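Side-chain contacts in pyoverdine biosynthesis protein PvcB (Pseudomonas aeruginosa, PDB 4YLM), which catalyses the iron- and 2-oxoglutarate-dependent oxidation of tyrosine isonitrile in paerucumarin biosynthesis: residues A[67-72]-A[90-95]; A[125-130]-A[141-146]; A[186-189]-A[193-196]. All coordinates share one frame; numbering follows the deposited sequence.

Overall arrangement
The three contacts follow one another along the chain, all within the TauD/TfdA-type oxygenase fold. Contact 2 lies near the centre of the subunit, beside the catalytic iron site: the Q125 side chain comes within about 3 Å of those of D114 and H261, between nearest side-chain atoms. Contacts 1 and 3 lie on opposite sides of the chain's centre, away from that site, with centres 30 Å apart and nearest atoms about 17 Å apart. Contact 2 touches both. L72 CD2 packs on H128 CB at 3.9 Å, which joins it to contact 1. T146 OG1 and L195 N, 3.0 Å apart, form a probable hydrogen bond that joins it to contact 3.

Contact 1: A[67-72]-A[90-95]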
# COMPACT_ATOMS: atom_id res chain seq x y z
N ALA A 67 -5.26 13.91 -21.42
CA ALA A 67 -5.61 14.60 -22.66
C ALA A 67 -5.88 16.08 -22.44
O ALA A 67 -5.71 16.88 -23.36
CB ALA A 67 -6.83 13.93 -23.33
N ASP A 68 -6.29 16.45 -21.23
CA ASP A 68 -6.61 17.85 -20.94
C ASP A 68 -6.63 18.12 -19.44
O ASP A 68 -6.44 17.20 -18.65
CB ASP A 68 -7.94 18.25 -21.63
CG ASP A 68 -9.09 17.30 -21.30
OD1 ASP A 68 -9.18 16.82 -20.15
OD2 ASP A 68 -9.91 17.04 -22.19
N ALA A 69 -6.85 19.37 -19.05
CA ALA A 69 -6.79 19.76 -17.64
C ALA A 69 -7.92 19.12 -16.83
O ALA A 69 -7.78 18.88 -15.63
CB ALA A 69 -6.84 21.26 -17.49
N GLU A 70 -9.04 18.87 -17.50
CA GLU A 70 -10.20 18.27 -16.88
C GLU A 70 -9.90 16.81 -16.49
O GLU A 70 -10.26 16.37 -15.39
CB GLU A 70 -11.39 18.32 -17.85
CG GLU A 70 -11.99 19.72 -18.08
CD GLU A 70 -11.23 20.60 -19.09
OE1 GLU A 70 -10.18 20.18 -19.63
OE2 GLU A 70 -11.69 21.74 -19.34
N SER A 71 -9.25 16.08 -17.39
CA SER A 71 -8.86 14.70 -17.12
C SER A 71 -7.87 14.64 -15.96
O SER A 71 -8.03 13.84 -15.03
CB SER A 71 -8.25 14.07 -18.38
OG SER A 71 -7.90 12.72 -18.15
N LEU A 72 -6.86 15.50 -15.99
CA LEU A 72 -5.92 15.59 -14.87
C LEU A 72 -6.65 15.85 -13.57
O LEU A 72 -6.37 15.24 -12.56
CB LEU A 72 -4.86 16.67 -15.12
CG LEU A 72 -3.86 16.98 -14.00
CD1 LEU A 72 -3.04 15.76 -13.59
CD2 LEU A 72 -2.93 18.12 -14.43
N VAL A 90 -6.28 23.08 -11.23
CA VAL A 90 -5.07 23.11 -12.04
C VAL A 90 -4.50 24.52 -12.29
O VAL A 90 -5.17 25.39 -12.88
CB VAL A 90 -5.32 22.45 -13.41
CG1 VAL A 90 -4.13 22.64 -14.34
CG2 VAL A 90 -5.64 20.97 -13.23
N LEU A 91 -3.27 24.74 -11.86
CA LEU A 91 -2.54 25.96 -12.22
C LEU A 91 -1.84 25.73 -13.56
O LEU A 91 -1.07 24.78 -13.71
CB LEU A 91 -1.51 26.32 -11.14
CG LEU A 91 -0.60 27.52 -11.46
CD1 LEU A 91 -1.41 28.81 -11.47
CD2 LEU A 91 0.56 27.62 -10.47
N GLU A 92 -2.13 26.59 -14.55
CA GLU A 92 -1.48 26.49 -15.87
C GLU A 92 -0.16 27.22 -15.84
O GLU A 92 -0.09 28.37 -15.42
CB GLU A 92 -2.38 27.11 -16.95
CG GLU A 92 -3.72 26.42 -17.12
CD GLU A 92 -3.62 25.08 -17.86
OE1 GLU A 92 -2.70 24.90 -18.69
OE2 GLU A 92 -4.47 24.22 -17.61
N LEU A 93 0.91 26.57 -16.30
CA LEU A 93 2.23 27.21 -16.28
C LEU A 93 2.80 27.12 -17.68
O LEU A 93 3.42 26.12 -18.05
CB LEU A 93 3.17 26.52 -15.29
CG LEU A 93 2.81 26.63 -13.80
CD1 LEU A 93 3.52 25.56 -12.99
CD2 LEU A 93 3.12 28.01 -13.24
N VAL A 94 2.57 28.16 -18.47
CA VAL A 94 2.90 28.13 -19.89
C VAL A 94 3.97 29.17 -20.17
O VAL A 94 3.86 30.32 -19.75
CB VAL A 94 1.66 28.43 -20.75
CG1 VAL A 94 1.99 28.27 -22.23
CG2 VAL A 94 0.51 27.51 -20.36
N GLU A 95 5.02 28.74 -20.87
CA GLU A 95 6.10 29.64 -21.24
C GLU A 95 6.37 29.56 -22.73
O GLU A 95 6.25 28.49 -23.34
CB GLU A 95 7.37 29.32 -20.46
CG GLU A 95 7.18 29.44 -18.97
CD GLU A 95 8.49 29.63 -18.25
OE1 GLU A 95 8.46 29.99 -17.06
OE2 GLU A 95 9.54 29.42 -18.88
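V90 meets the first turn of helix 69-79 through its two methyl groups. CG2 sits 3.8 Å from A69 O and 4.1 Å from L72 CD2, so one methyl touches both the backbone of A69 and the side chain of L72. CG1 packs more loosely on the A69 methyl, 4.4 Å from A69 CB. With CG1 anti to the backbone N (chi1 173°), CG2 falls beside that N and faces the helix. The L72 and V90 side chains pass at a slant. E92 adds a lighter contact: its carboxylate oxygen OE2 is 3.8 Å from A69 CB. The bend at chi2 (-75°) brings this carboxylate back alongside the helix start. Its polar partners lie elsewhere, in a salt bridge from OE2 to R275 and a hydrogen bond from OE1 to H273, which together probably fix its rotation.

A second shell sets the helix start. D68 is the N-cap: S71 N donates to D68 OD1 (2.9 Å), approaching almost end-on to that oxygen. The backbone bond from L72 N to D68 O closes the same turn. S71 OG is hydrogen-bonded to E191 of the second subunit. Strand 91-95 runs antiparallel to strand 272-286 in the large mixed sheet. The contact sets the first turn of helix 69-79 against V90 and E92 on this sheet, where V90 also touches V277 of strand 272-286.

Contact 2: A[125-130]-A[141-146]; sequences QVFHCV and TTFSST
Q125 and F143 both carry CG anti to the carbonyl carbon, with chi1 -56° and -62°, and the two side chains slide past each other in opposite directions. The Q125 chain runs extended beyond CG, and its amide oxygen OE1 stops 4.1 Å from F143 CE1. OE1 meets the F143 ring at its edge, near the ring plane. The amide and ring planes are nearly perpendicular, 84° apart. F127 also reaches the ring edge: its CE2 lies 4.3 Å from F143 CZ. The rim of F143 is thus met by an amide and by a second aromatic ring.

No hydrogen bond joins the two segments. At the other end of the Q125 amide, NE2 is hydrogen-bonded to D114 OD2. Q125 and F143 both pack on H261. D114 and H261 are probably iron ligands, which makes Q125 a second-shell residue that probably helps position D114.

Strand 120-131 belongs to the large mixed sheet, paired with strands 251-255 and 272-286. Strand 141-145 is the middle strand of a three-stranded antiparallel sheet, between 241-244 and 259-263. The buried contact packs between these two sheets of the double-stranded beta-helix (jelly-roll) core expected of this family.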
# COMPACT_ATOMS: atom_id res chain seq x y z
N GLN A 125 2.80 18.31 -4.54
CA GLN A 125 2.59 18.94 -5.83
C GLN A 125 2.54 17.82 -6.88
O GLN A 125 3.38 16.92 -6.87
CB GLN A 125 3.77 19.88 -6.17
CG GLN A 125 4.07 20.97 -5.14
CD GLN A 125 5.53 21.40 -5.17
OE1 GLN A 125 6.43 20.56 -5.21
NE2 GLN A 125 5.78 22.70 -5.18
N VAL A 126 1.54 17.85 -7.75
CA VAL A 126 1.48 16.95 -8.89
C VAL A 126 1.65 17.82 -10.14
O VAL A 126 0.84 18.71 -10.39
CB VAL A 126 0.15 16.18 -8.95
CG1 VAL A 126 0.08 15.34 -10.23
CG2 VAL A 126 0.00 15.29 -7.71
N PHE A 127 2.71 17.57 -10.90
CA PHE A 127 2.98 18.33 -12.12
C PHE A 127 2.80 17.43 -13.33
O PHE A 127 3.41 16.37 -13.40
CB PHE A 127 4.43 18.83 -12.17
CG PHE A 127 4.79 19.85 -11.13
CD1 PHE A 127 4.59 21.20 -11.36
CD2 PHE A 127 5.40 19.46 -9.95
CE1 PHE A 127 4.96 22.16 -10.40
CE2 PHE A 127 5.76 20.40 -8.99
CZ PHE A 127 5.56 21.75 -9.22
N HIS A 128 1.98 17.84 -14.29
CA HIS A 128 1.92 17.16 -15.56
C HIS A 128 2.58 18.06 -16.62
O HIS A 128 2.19 19.21 -16.77
CB HIS A 128 0.47 16.91 -15.94
CG HIS A 128 0.29 16.34 -17.32
ND1 HIS A 128 -0.80 16.65 -18.11
CD2 HIS A 128 1.05 15.49 -18.04
CE1 HIS A 128 -0.70 16.01 -19.26
NE2 HIS A 128 0.41 15.29 -19.25
N CYS A 129 3.58 17.54 -17.33
CA CYS A 129 4.15 18.29 -18.45
C CYS A 129 3.30 18.05 -19.69
O CYS A 129 3.33 16.97 -20.28
CB CYS A 129 5.60 17.88 -18.71
SG CYS A 129 6.36 18.79 -20.08
N VAL A 130 2.51 19.05 -20.06
CA VAL A 130 1.66 18.91 -21.24
C VAL A 130 2.51 18.84 -22.50
O VAL A 130 2.25 18.04 -23.40
CB VAL A 130 0.66 20.07 -21.35
CG1 VAL A 130 -0.15 19.94 -22.64
CG2 VAL A 130 -0.26 20.08 -20.14
N THR A 141 13.37 23.04 -13.36
CA THR A 141 12.73 23.06 -12.05
C THR A 141 13.63 22.33 -11.06
O THR A 141 14.08 21.21 -11.33
CB THR A 141 11.36 22.34 -12.08
OG1 THR A 141 10.52 22.97 -13.05
CG2 THR A 141 10.68 22.41 -10.74
N THR A 142 13.89 22.93 -9.90
CA THR A 142 14.82 22.30 -8.97
C THR A 142 14.16 21.86 -7.67
O THR A 142 13.21 22.48 -7.21
CB THR A 142 15.97 23.24 -8.60
OG1 THR A 142 15.45 24.39 -7.93
CG2 THR A 142 16.73 23.66 -9.86
N PHE A 143 14.73 20.81 -7.08
CA PHE A 143 14.23 20.21 -5.85
C PHE A 143 15.40 19.87 -4.95
O PHE A 143 16.40 19.32 -5.42
CB PHE A 143 13.46 18.92 -6.18
CG PHE A 143 12.24 19.13 -7.05
CD1 PHE A 143 11.02 19.47 -6.47
CD2 PHE A 143 12.30 18.96 -8.42
CE1 PHE A 143 9.89 19.66 -7.26
CE2 PHE A 143 11.18 19.14 -9.22
CZ PHE A 143 9.97 19.49 -8.63
N SER A 144 15.27 20.16 -3.66
CA SER A 144 16.29 19.79 -2.68
C SER A 144 15.68 18.99 -1.55
O SER A 144 14.66 19.38 -0.98
CB SER A 144 16.96 21.03 -2.07
OG SER A 144 17.86 21.61 -3.00
N SER A 145 16.32 17.87 -1.21
CA SER A 145 15.88 17.07 -0.07
C SER A 145 16.44 17.65 1.21
O SER A 145 17.66 17.70 1.39
CB SER A 145 16.37 15.63 -0.23
OG SER A 145 16.40 14.97 1.02
N THR A 146 15.59 18.11 2.11
CA THR A 146 16.11 18.76 3.30
C THR A 146 16.77 17.77 4.26
O THR A 146 17.73 18.13 4.95
CB THR A 146 15.10 19.70 4.00
OG1 THR A 146 13.98 18.96 4.49
CG2 THR A 146 14.61 20.78 3.02

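Contact 3: A[186-189]-A[193-196]; sequences RHPR and PILR
R186 and P193 form an antiparallel non-hydrogen-bonded pair, with R186 CA and P193 CA 4.6 Å apart, before the chain turns away at H187. I194 carries the side-chain contact. Its CG1 lies between the backbone N and the carbonyl carbon (chi1 56°), and this turns the longer branch onto the backbone of R186 and H187. CG1 is 3.8 Å from H187 N, and the terminal CD1 is 3.8 Å from R186 O. The other branch, CG2, approaches the H187 side chain, 4.3 Å from its CB. CD1 also meets the proline ring, with P188 CD 4.3 Å away. One isoleucine thus packs along three successive residues.

Strands 184-186 and 193-195 form a two-stranded antiparallel hairpin. Inside the connection, H187 ND1 accepts a hydrogen bond from R189 N at 3.0 Å, with the donor tilted 24° out of the imidazole plane. R190 N is hydrogen-bonded to the same nitrogen, so two backbone N-H groups converge on it and probably hold the ring in this orientation. P188 CD stands over one face of the imidazole, 3.4 Å above its plane and offset toward the rim. The ring is buried, whereas the R186 side chain on the strand before it is exposed.

R196 folds back on its own strand. Its NE donates to L195 O at 2.7 Å, with that oxygen in the guanidinium plane, and NH2 adds a weak bond to the same oxygen. NH1 also bonds N256 O, NH2 bonds L259 O, and W113 makes a cation-pi contact with the guanidinium. Outside the hairpin, I194 packs on T146 of helix 146-152, and P193 packs on H39 of the third subunit.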
# COMPACT_ATOMS: atom_id res chain seq x y z
N ARG A 186 10.46 19.66 12.45
CA ARG A 186 10.10 18.25 12.38
C ARG A 186 9.03 18.11 11.29
O ARG A 186 8.21 19.02 11.09
CB ARG A 186 9.56 17.75 13.72
CG ARG A 186 8.27 18.40 14.17
CD ARG A 186 7.89 17.90 15.54
NE ARG A 186 6.59 18.40 15.99
CZ ARG A 186 6.40 19.09 17.12
NH1 ARG A 186 7.43 19.38 17.90
NH2 ARG A 186 5.18 19.49 17.45
N HIS A 187 9.06 17.00 10.57
CA HIS A 187 8.00 16.77 9.60
C HIS A 187 6.68 16.83 10.34
O HIS A 187 6.53 16.21 11.41
CB HIS A 187 8.18 15.41 8.92
CG HIS A 187 7.20 15.17 7.81
ND1 HIS A 187 5.88 14.85 8.05
CD2 HIS A 187 7.34 15.22 6.47
CE1 HIS A 187 5.26 14.69 6.89
NE2 HIS A 187 6.12 14.91 5.92
N PRO A 188 5.72 17.60 9.81
CA PRO A 188 4.49 17.89 10.56
C PRO A 188 3.53 16.71 10.73
O PRO A 188 2.57 16.82 11.48
CB PRO A 188 3.84 19.02 9.74
CG PRO A 188 4.37 18.81 8.34
CD PRO A 188 5.80 18.34 8.54
N ARG A 189 3.78 15.59 10.05
CA ARG A 189 2.97 14.39 10.28
C ARG A 189 3.82 13.22 10.74
O ARG A 189 3.37 12.41 11.55
CB ARG A 189 2.19 14.01 9.01
CG ARG A 189 1.04 14.96 8.69
CD ARG A 189 -0.01 14.86 9.81
NE ARG A 189 -0.83 16.06 9.91
CZ ARG A 189 -1.90 16.29 9.16
NH1 ARG A 189 -2.26 15.38 8.26
NH2 ARG A 189 -2.61 17.40 9.31
N PRO A 193 13.40 14.85 11.11
CA PRO A 193 13.98 16.19 10.91
C PRO A 193 13.95 16.67 9.46
O PRO A 193 14.33 15.93 8.54
CB PRO A 193 15.43 16.03 11.39
CG PRO A 193 15.36 14.92 12.39
CD PRO A 193 14.34 13.96 11.81
N ILE A 194 13.49 17.90 9.26
CA ILE A 194 13.49 18.53 7.95
C ILE A 194 14.00 19.96 8.11
O ILE A 194 14.21 20.43 9.22
CB ILE A 194 12.07 18.59 7.36
CG1 ILE A 194 11.14 19.33 8.33
CG2 ILE A 194 11.54 17.17 7.00
CD1 ILE A 194 9.77 19.74 7.70
N LEU A 195 14.17 20.66 6.99
CA LEU A 195 14.41 22.09 7.01
C LEU A 195 13.21 22.81 6.42
O LEU A 195 12.59 22.33 5.46
CB LEU A 195 15.66 22.44 6.20
CG LEU A 195 16.99 21.77 6.59
CD1 LEU A 195 18.07 22.15 5.61
CD2 LEU A 195 17.40 22.17 8.02
N ARG A 196 12.86 23.96 7.00
CA ARG A 196 11.93 24.89 6.36
C ARG A 196 12.70 26.20 6.19
O ARG A 196 13.04 26.85 7.17
CB ARG A 196 10.67 25.10 7.21
CG ARG A 196 9.79 23.87 7.35
CD ARG A 196 9.10 23.46 6.04
NE ARG A 196 9.97 22.68 5.16
CZ ARG A 196 9.57 22.11 4.02
NH1 ARG A 196 8.32 22.24 3.60
NH2 ARG A 196 10.43 21.41 3.28